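PDB 1VQV: thiamine-monophosphate kinase, which catalyses the ATP-dependent phosphorylation of thiamine monophosphate to thiamine diphosphate, the active form of vitamin B1. Local coordinates for residues G158-G163 against E260-L265; V151-T156 against K233-N238. All blocks are in the same frame, centred on the assembly; numbering follows the deposited sequence.

Contact 1 (G158-G163 against E260-L265)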
ATOM      1  N   GLY B 158      -9.018  22.934  13.994  1.00 53.02           N
ATOM      2  CA  GLY B 158      -9.013  22.536  15.391  1.00 53.70           C
ATOM      3  C   GLY B 158     -10.024  21.474  15.776  1.00 54.48           C
ATOM      4  O   GLY B 158      -9.855  20.773  16.777  1.00 54.75           O
ATOM      5  N   ASP B 159     -11.072  21.338  14.973  1.00 54.51           N
ATOM      6  CA  ASP B 159     -12.136  20.370  15.247  1.00 54.99           C
ATOM      7  C   ASP B 159     -11.681  18.938  15.502  1.00 53.96           C
ATOM      8  O   ASP B 159     -12.064  18.339  16.503  1.00 54.44           O
ATOM      9  CB  ASP B 159     -13.165  20.406  14.110  1.00 55.54           C
ATOM     10  CG  ASP B 159     -13.790  21.783  13.943  1.00 56.69           C
ATOM     11  OD1 ASP B 159     -13.087  22.724  13.535  1.00 57.97           O
ATOM     12  OD2 ASP B 159     -14.984  21.932  14.241  1.00 58.37           O
ATOM     13  N   SER B 160     -10.871  18.387  14.607  1.00 53.93           N
ATOM     14  CA  SER B 160     -10.380  17.020  14.763  1.00 52.91           C
ATOM     15  C   SER B 160      -9.659  16.829  16.116  1.00 52.51           C
ATOM     16  O   SER B 160      -9.836  15.819  16.789  1.00 52.79           O
ATOM     17  CB  SER B 160      -9.456  16.686  13.584  1.00 52.18           C
ATOM     18  OG  SER B 160      -9.080  15.323  13.550  1.00 52.99           O
ATOM     19  N   ARG B 161      -8.872  17.808  16.533  1.00 52.23           N
ATOM     20  CA  ARG B 161      -8.152  17.696  17.800  1.00 53.32           C
ATOM     21  C   ARG B 161      -9.038  17.645  19.038  1.00 53.49           C
ATOM     22  O   ARG B 161      -8.761  16.904  19.980  1.00 54.31           O
ATOM     23  CB  ARG B 161      -7.159  18.848  17.955  1.00 55.36           C
ATOM     24  CG  ARG B 161      -6.594  18.982  19.355  1.00 54.98           C
ATOM     25  CD  ARG B 161      -5.398  19.906  19.360  1.00 56.99           C
ATOM     26  NE  ARG B 161      -5.116  20.434  20.688  1.00 58.40           N
ATOM     27  CZ  ARG B 161      -3.983  21.041  21.020  1.00 60.28           C
ATOM     28  NH1 ARG B 161      -3.020  21.191  20.117  1.00 59.56           N
ATOM     29  NH2 ARG B 161      -3.814  21.503  22.254  1.00 61.19           N
ATOM     30  N   ALA B 162     -10.085  18.460  19.051  1.00 52.60           N
ATOM     31  CA  ALA B 162     -10.992  18.492  20.184  1.00 53.04           C
ATOM     32  C   ALA B 162     -11.756  17.161  20.237  1.00 53.73           C
ATOM     33  O   ALA B 162     -12.052  16.644  21.322  1.00 52.99           O
ATOM     34  CB  ALA B 162     -11.961  19.682  20.053  1.00 50.48           C
ATOM     35  N   GLY B 163     -12.054  16.613  19.057  1.00 54.18           N
ATOM     36  CA  GLY B 163     -12.763  15.347  18.951  1.00 53.95           C
ATOM     37  C   GLY B 163     -11.961  14.159  19.459  1.00 54.05           C
ATOM     38  O   GLY B 163     -12.508  13.269  20.116  1.00 53.92           O
ATOM     39  N   GLU B 260      -3.863  17.100  12.234  1.00 61.88           N
ATOM     40  CA  GLU B 260      -4.647  16.775  11.048  1.00 60.27           C
ATOM     41  C   GLU B 260      -6.108  17.196  11.108  1.00 59.23           C
ATOM     42  O   GLU B 260      -6.840  16.781  11.999  1.00 59.47           O
ATOM     43  CB  GLU B 260      -4.558  15.277  10.776  1.00 61.40           C
ATOM     44  CG  GLU B 260      -5.517  14.758   9.721  1.00 64.84           C
ATOM     45  CD  GLU B 260      -5.071  15.037   8.295  1.00 65.85           C
ATOM     46  OE1 GLU B 260      -4.065  14.439   7.858  1.00 65.56           O
ATOM     47  OE2 GLU B 260      -5.730  15.858   7.617  1.00 66.67           O
ATOM     48  N   ASP B 261      -6.518  18.013  10.134  1.00 57.67           N
ATOM     49  CA  ASP B 261      -7.890  18.510  10.025  1.00 55.31           C
ATOM     50  C   ASP B 261      -8.552  18.152   8.712  1.00 53.15           C
ATOM     51  O   ASP B 261      -9.741  18.356   8.532  1.00 54.24           O
ATOM     52  CB  ASP B 261      -7.925  20.027  10.165  1.00 55.82           C
ATOM     53  CG  ASP B 261      -8.177  20.471  11.576  1.00 57.89           C
ATOM     54  OD1 ASP B 261      -9.235  20.088  12.119  1.00 58.62           O
ATOM     55  OD2 ASP B 261      -7.318  21.198  12.131  1.00 58.60           O
ATOM     56  N   TYR B 262      -7.768  17.632   7.787  1.00 52.51           N
ATOM     57  CA  TYR B 262      -8.261  17.257   6.470  1.00 53.01           C
ATOM     58  C   TYR B 262      -8.838  18.450   5.715  1.00 50.46           C
ATOM     59  O   TYR B 262      -9.792  18.313   4.953  1.00 49.24           O
ATOM     60  CB  TYR B 262      -9.314  16.160   6.581  1.00 55.58           C
ATOM     61  CG  TYR B 262      -8.954  15.078   7.562  1.00 59.44           C
ATOM     62  CD1 TYR B 262      -9.573  15.024   8.810  1.00 61.19           C
ATOM     63  CD2 TYR B 262      -7.987  14.118   7.255  1.00 59.66           C
ATOM     64  CE1 TYR B 262      -9.242  14.046   9.735  1.00 62.60           C
ATOM     65  CE2 TYR B 262      -7.642  13.134   8.169  1.00 62.10           C
ATOM     66  CZ  TYR B 262      -8.276  13.103   9.412  1.00 63.91           C
ATOM     67  OH  TYR B 262      -7.926  12.147  10.343  1.00 64.84           O
ATOM     68  N   GLN B 263      -8.260  19.622   5.951  1.00 49.12           N
ATOM     69  CA  GLN B 263      -8.676  20.828   5.252  1.00 49.02           C
ATOM     70  C   GLN B 263      -7.531  21.252   4.339  1.00 49.44           C
ATOM     71  O   GLN B 263      -6.381  20.865   4.541  1.00 50.26           O
ATOM     72  CB  GLN B 263      -9.017  21.950   6.237  1.00 47.92           C
ATOM     73  CG  GLN B 263     -10.298  21.729   7.035  1.00 47.00           C
ATOM     74  CD  GLN B 263     -11.536  21.541   6.161  1.00 47.82           C
ATOM     75  OE1 GLN B 263     -11.444  21.404   4.945  1.00 50.07           O
ATOM     76  NE2 GLN B 263     -12.696  21.521   6.787  1.00 48.15           N
ATOM     77  N   LEU B 264      -7.849  22.042   3.327  1.00 49.27           N
ATOM     78  CA  LEU B 264      -6.845  22.501   2.379  1.00 49.33           C
ATOM     79  C   LEU B 264      -6.164  23.803   2.771  1.00 49.84           C
ATOM     80  O   LEU B 264      -6.783  24.686   3.356  1.00 50.72           O
ATOM     81  CB  LEU B 264      -7.483  22.688   1.012  1.00 49.57           C
ATOM     82  CG  LEU B 264      -8.059  21.431   0.384  1.00 51.18           C
ATOM     83  CD1 LEU B 264      -8.877  21.798  -0.822  1.00 51.26           C
ATOM     84  CD2 LEU B 264      -6.913  20.486   0.006  1.00 53.75           C
ATOM     85  N   LEU B 265      -4.878  23.906   2.447  1.00 49.85           N
ATOM     86  CA  LEU B 265      -4.100  25.118   2.691  1.00 49.38           C
ATOM     87  C   LEU B 265      -3.514  25.408   1.318  1.00 50.37           C
ATOM     88  O   LEU B 265      -2.625  24.694   0.863  1.00 49.98           O
ATOM     89  CB  LEU B 265      -2.986  24.875   3.698  1.00 47.78           C
ATOM     90  CG  LEU B 265      -2.013  26.037   3.888  1.00 45.48           C
ATOM     91  CD1 LEU B 265      -2.737  27.260   4.383  1.00 45.90           C
ATOM     92  CD2 LEU B 265      -0.939  25.637   4.872  1.00 45.90           C
TER
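Asp261 turns its carboxylate to the start of helix 159-168 and takes up two backbone N-H groups there, one on each oxygen. OD2 accepts from Gly158 N at 3.1 Å along a nearly straight line (N-H...O 170°); the donor comes in on the syn side, tilted 31° out of the carboxylate plane. OD1 takes Ser160 N at 3.4 Å, a weak bond. Gly158 is the N-cap residue, so the acid group faces the amino end of the helix, where the helix dipole would probably favour it.

Beside this grip, Ser160 points its side chain toward the loop. A chi1 of -172°, with OG swung to the far side from the backbone N, carries the hydroxyl to Glu260 O, 3.1 Å from OG; the geometry makes this donation a weak one. The same OG lies 4.0 Å from Tyr262 CE1, approaching the ring obliquely. The ring also packs on Lys63, Val67 and Ser70 of helix 57-73, and His185 of helix 176-186 touches Ser160.

Backbone bonds from Asp261 and Gln263 to Ile208 tie this loop to the end of strand 204-208. Glu260 is a substrate-binding residue and touches Ser209, which binds ATP, though the exact placement of its side chain is doubtful in this model. The loop leading into strand 263-268, held by its acid against the amino end of a helix, thus carries a substrate-binding residue beside the ATP and magnesium sites, consistent with the PurM-like architecture of this kinase family.

Contact 2 (V151-T156 against K233-N238). With PO4 (phosphate ion), chain E.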
ATOM      1  N   VAL B 151      -3.410  33.727   1.432  1.00 57.01           N
ATOM      2  CA  VAL B 151      -3.350  32.353   1.924  1.00 56.52           C
ATOM      3  C   VAL B 151      -4.721  31.935   2.452  1.00 55.22           C
ATOM      4  O   VAL B 151      -5.255  32.545   3.375  1.00 55.23           O
ATOM      5  CB  VAL B 151      -2.260  32.198   3.027  1.00 56.89           C
ATOM      6  CG1 VAL B 151      -2.084  30.723   3.395  1.00 55.42           C
ATOM      7  CG2 VAL B 151      -0.936  32.775   2.530  1.00 55.68           C
ATOM      8  N   PHE B 152      -5.294  30.904   1.841  1.00 54.49           N
ATOM      9  CA  PHE B 152      -6.612  30.412   2.245  1.00 54.63           C
ATOM     10  C   PHE B 152      -6.571  29.013   2.837  1.00 53.02           C
ATOM     11  O   PHE B 152      -5.608  28.267   2.628  1.00 51.78           O
ATOM     12  CB  PHE B 152      -7.582  30.343   1.054  1.00 53.25           C
ATOM     13  CG  PHE B 152      -7.707  31.613   0.283  1.00 53.42           C
ATOM     14  CD1 PHE B 152      -6.737  31.976  -0.651  1.00 54.52           C
ATOM     15  CD2 PHE B 152      -8.804  32.444   0.475  1.00 53.57           C
ATOM     16  CE1 PHE B 152      -6.860  33.160  -1.393  1.00 54.54           C
ATOM     17  CE2 PHE B 152      -8.939  33.625  -0.255  1.00 54.53           C
ATOM     18  CZ  PHE B 152      -7.964  33.984  -1.194  1.00 53.47           C
ATOM     19  N   VAL B 153      -7.627  28.682   3.579  1.00 51.62           N
ATOM     20  CA  VAL B 153      -7.824  27.356   4.158  1.00 51.19           C
ATOM     21  C   VAL B 153      -9.313  27.068   3.996  1.00 50.86           C
ATOM     22  O   VAL B 153     -10.134  27.978   4.019  1.00 51.58           O
ATOM     23  CB  VAL B 153      -7.457  27.240   5.678  1.00 51.00           C
ATOM     24  CG1 VAL B 153      -5.995  27.556   5.892  1.00 52.22           C
ATOM     25  CG2 VAL B 153      -8.354  28.137   6.530  1.00 51.63           C
ATOM     26  N   SER B 154      -9.668  25.805   3.808  1.00 50.13           N
ATOM     27  CA  SER B 154     -11.074  25.458   3.669  1.00 49.00           C
ATOM     28  C   SER B 154     -11.591  25.097   5.044  1.00 48.38           C
ATOM     29  O   SER B 154     -10.806  24.847   5.950  1.00 47.84           O
ATOM     30  CB  SER B 154     -11.253  24.276   2.714  1.00 48.52           C
ATOM     31  OG  SER B 154     -10.487  23.166   3.123  1.00 48.81           O
ATOM     32  N   GLY B 155     -12.910  25.093   5.202  1.00 49.60           N
ATOM     33  CA  GLY B 155     -13.506  24.747   6.477  1.00 49.28           C
ATOM     34  C   GLY B 155     -12.937  25.520   7.646  1.00 50.42           C
ATOM     35  O   GLY B 155     -12.463  26.648   7.492  1.00 52.71           O
ATOM     36  N   THR B 156     -12.996  24.902   8.822  1.00 50.87           N
ATOM     37  CA  THR B 156     -12.492  25.488  10.067  1.00 52.14           C
ATOM     38  C   THR B 156     -11.325  24.641  10.577  1.00 52.08           C
ATOM     39  O   THR B 156     -11.058  23.570  10.040  1.00 52.63           O
ATOM     40  CB  THR B 156     -13.621  25.552  11.145  1.00 52.94           C
ATOM     41  OG1 THR B 156     -14.119  24.231  11.425  1.00 53.57           O
ATOM     42  CG2 THR B 156     -14.785  26.404  10.640  1.00 51.22           C
ATOM     43  N   LYS B 233      -8.199  35.721  11.843  1.00 59.25           N
ATOM     44  CA  LYS B 233      -8.760  35.475  10.523  1.00 57.86           C
ATOM     45  C   LYS B 233      -9.031  33.974  10.431  1.00 57.12           C
ATOM     46  O   LYS B 233      -9.854  33.520   9.637  1.00 57.19           O
ATOM     47  CB  LYS B 233      -7.758  35.888   9.456  1.00 57.56           C
ATOM     48  CG  LYS B 233      -7.984  37.268   8.906  1.00 61.83           C
ATOM     49  CD  LYS B 233      -6.796  37.682   8.049  1.00 64.60           C
ATOM     50  CE  LYS B 233      -7.189  38.673   6.947  1.00 65.17           C
ATOM     51  NZ  LYS B 233      -6.051  38.863   5.993  1.00 66.77           N
ATOM     52  N   LEU B 234      -8.317  33.221  11.264  1.00 56.57           N
ATOM     53  CA  LEU B 234      -8.419  31.770  11.357  1.00 55.74           C
ATOM     54  C   LEU B 234      -9.866  31.340  11.573  1.00 56.08           C
ATOM     55  O   LEU B 234     -10.523  31.790  12.515  1.00 55.55           O
ATOM     56  CB  LEU B 234      -7.528  31.278  12.505  1.00 54.79           C
ATOM     57  CG  LEU B 234      -6.119  30.754  12.184  1.00 54.73           C
ATOM     58  CD1 LEU B 234      -5.476  31.549  11.077  1.00 55.80           C
ATOM     59  CD2 LEU B 234      -5.265  30.798  13.438  1.00 54.61           C
ATOM     60  N   PRO B 235     -10.380  30.469  10.687  1.00 56.11           N
ATOM     61  CA  PRO B 235     -11.751  29.941  10.722  1.00 56.36           C
ATOM     62  C   PRO B 235     -11.993  29.010  11.895  1.00 56.35           C
ATOM     63  O   PRO B 235     -11.448  27.908  11.972  1.00 56.37           O
ATOM     64  CB  PRO B 235     -11.885  29.240   9.378  1.00 56.19           C
ATOM     65  CG  PRO B 235     -10.492  28.754   9.130  1.00 57.98           C
ATOM     66  CD  PRO B 235      -9.635  29.919   9.542  1.00 56.32           C
ATOM     67  N   LEU B 236     -12.830  29.480  12.805  1.00 55.90           N
ATOM     68  CA  LEU B 236     -13.157  28.744  14.001  1.00 54.42           C
ATOM     69  C   LEU B 236     -14.605  28.330  14.032  1.00 54.04           C
ATOM     70  O   LEU B 236     -15.503  29.147  13.849  1.00 53.60           O
ATOM     71  CB  LEU B 236     -12.855  29.598  15.216  1.00 55.90           C
ATOM     72  CG  LEU B 236     -11.439  29.586  15.794  1.00 55.35           C
ATOM     73  CD1 LEU B 236     -10.369  29.625  14.725  1.00 54.79           C
ATOM     74  CD2 LEU B 236     -11.343  30.762  16.731  1.00 53.61           C
ATOM     75  N   SER B 237     -14.817  27.045  14.278  1.00 53.41           N
ATOM     76  CA  SER B 237     -16.155  26.484  14.337  1.00 52.41           C
ATOM     77  C   SER B 237     -16.817  26.736  15.683  1.00 53.09           C
ATOM     78  O   SER B 237     -16.142  26.944  16.696  1.00 52.30           O
ATOM     79  CB  SER B 237     -16.099  24.981  14.054  1.00 52.02           C
ATOM     80  OG  SER B 237     -16.549  24.221  15.162  1.00 50.96           O
ATOM     81  N   ASN B 238     -18.146  26.711  15.672  1.00 55.25           N
ATOM     82  CA  ASN B 238     -18.956  26.923  16.865  1.00 57.00           C
ATOM     83  C   ASN B 238     -18.756  25.886  17.975  1.00 56.84           C
ATOM     84  O   ASN B 238     -18.718  26.247  19.153  1.00 58.10           O
ATOM     85  CB  ASN B 238     -20.434  27.009  16.469  1.00 60.87           C
ATOM     86  CG  ASN B 238     -20.803  28.376  15.881  1.00 66.19           C
ATOM     87  OD1 ASN B 238     -20.394  28.739  14.759  1.00 68.37           O
ATOM     88  ND2 ASN B 238     -21.573  29.148  16.645  1.00 67.81           N
TER
HETATM   89  P   PO4 E1003     -19.997  25.523  12.109  1.00108.58           P
HETATM   90  O1  PO4 E1003     -20.018  26.842  12.776  1.00103.20           O
HETATM   91  O2  PO4 E1003     -19.479  25.674  10.733  1.00103.15           O
HETATM   92  O3  PO4 E1003     -19.124  24.606  12.858  1.00103.70           O
HETATM   93  O4  PO4 E1003     -21.371  24.968  12.069  1.00103.04           O
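Pro235 lays its ring against the turn that ends strand 150-153. Its CG meets Val153 CG2 at 3.4 Å, the two side chains crossing at a slant, and its CB and CG both rest on Gly155 O. Pro235 O in turn faces Thr156 CA, 3.3 Å away, the point where the two backbones come closest. Thr156 then reaches along the 233-238 segment with both branches: CG2 lies 3.7 Å from Ser237 N, and OG1 sits 3.4 Å from Ser237 CB. The chi1 of 60° sets OG1 between its own backbone N and carbonyl carbon, and there it hydrogen-bonds to Asp159 OD1.

The contact joins an inner strand of the seven-stranded mixed sheet to the loop that runs from strand 226-229 into helix 238-246. Ser237 is the N-cap of that helix, its OG bonded to Leu240 N; the same OG also pairs with Glu239 OE2 and with Asp159 OD2. Asp159 thus holds both Thr156 and Ser237, one through each carboxylate oxygen. With an alanine in place of Thr156, Asp159 OD1 would probably lose its hydroxyl partner and a gap would be likely to open beside Ser237.

Farther out, Gly155 turns the chain with a positive phi (51°), a conformation that favours glycine. Its N-H is accepted by Asp278 OD2. Val153 is paired through its backbone with Thr280, and Pro235 also packs on Ile282 of strand 280-286. At the helix start Asn238 N donates a weak hydrogen bond, 3.5 Å long, to O1 of a phosphate ion, probably from the crystallisation liquor.

Overall arrangement
Contact 1 and contact 2 have their centres 10 Å apart and share one sheet, in which strands 263-268 and 150-153 are neighbours. Ser154 OG stitches them together, lying 2.7 Å from Gln263 OE1 and 2.9 Å from Leu264 N, both probable hydrogen bonds. Along the chain the segments alternate, and between 151-156 and 158-163 the chain passes from strand 150-153 through a short loop into helix 159-168. Contact 1 stands at the active site: the Glu260 side chain is about 3 Å from those of Asp207, a magnesium ligand, and Ser209. Contact 2 is set back, the Val153 side chain being about 12 Å from that of Glu260.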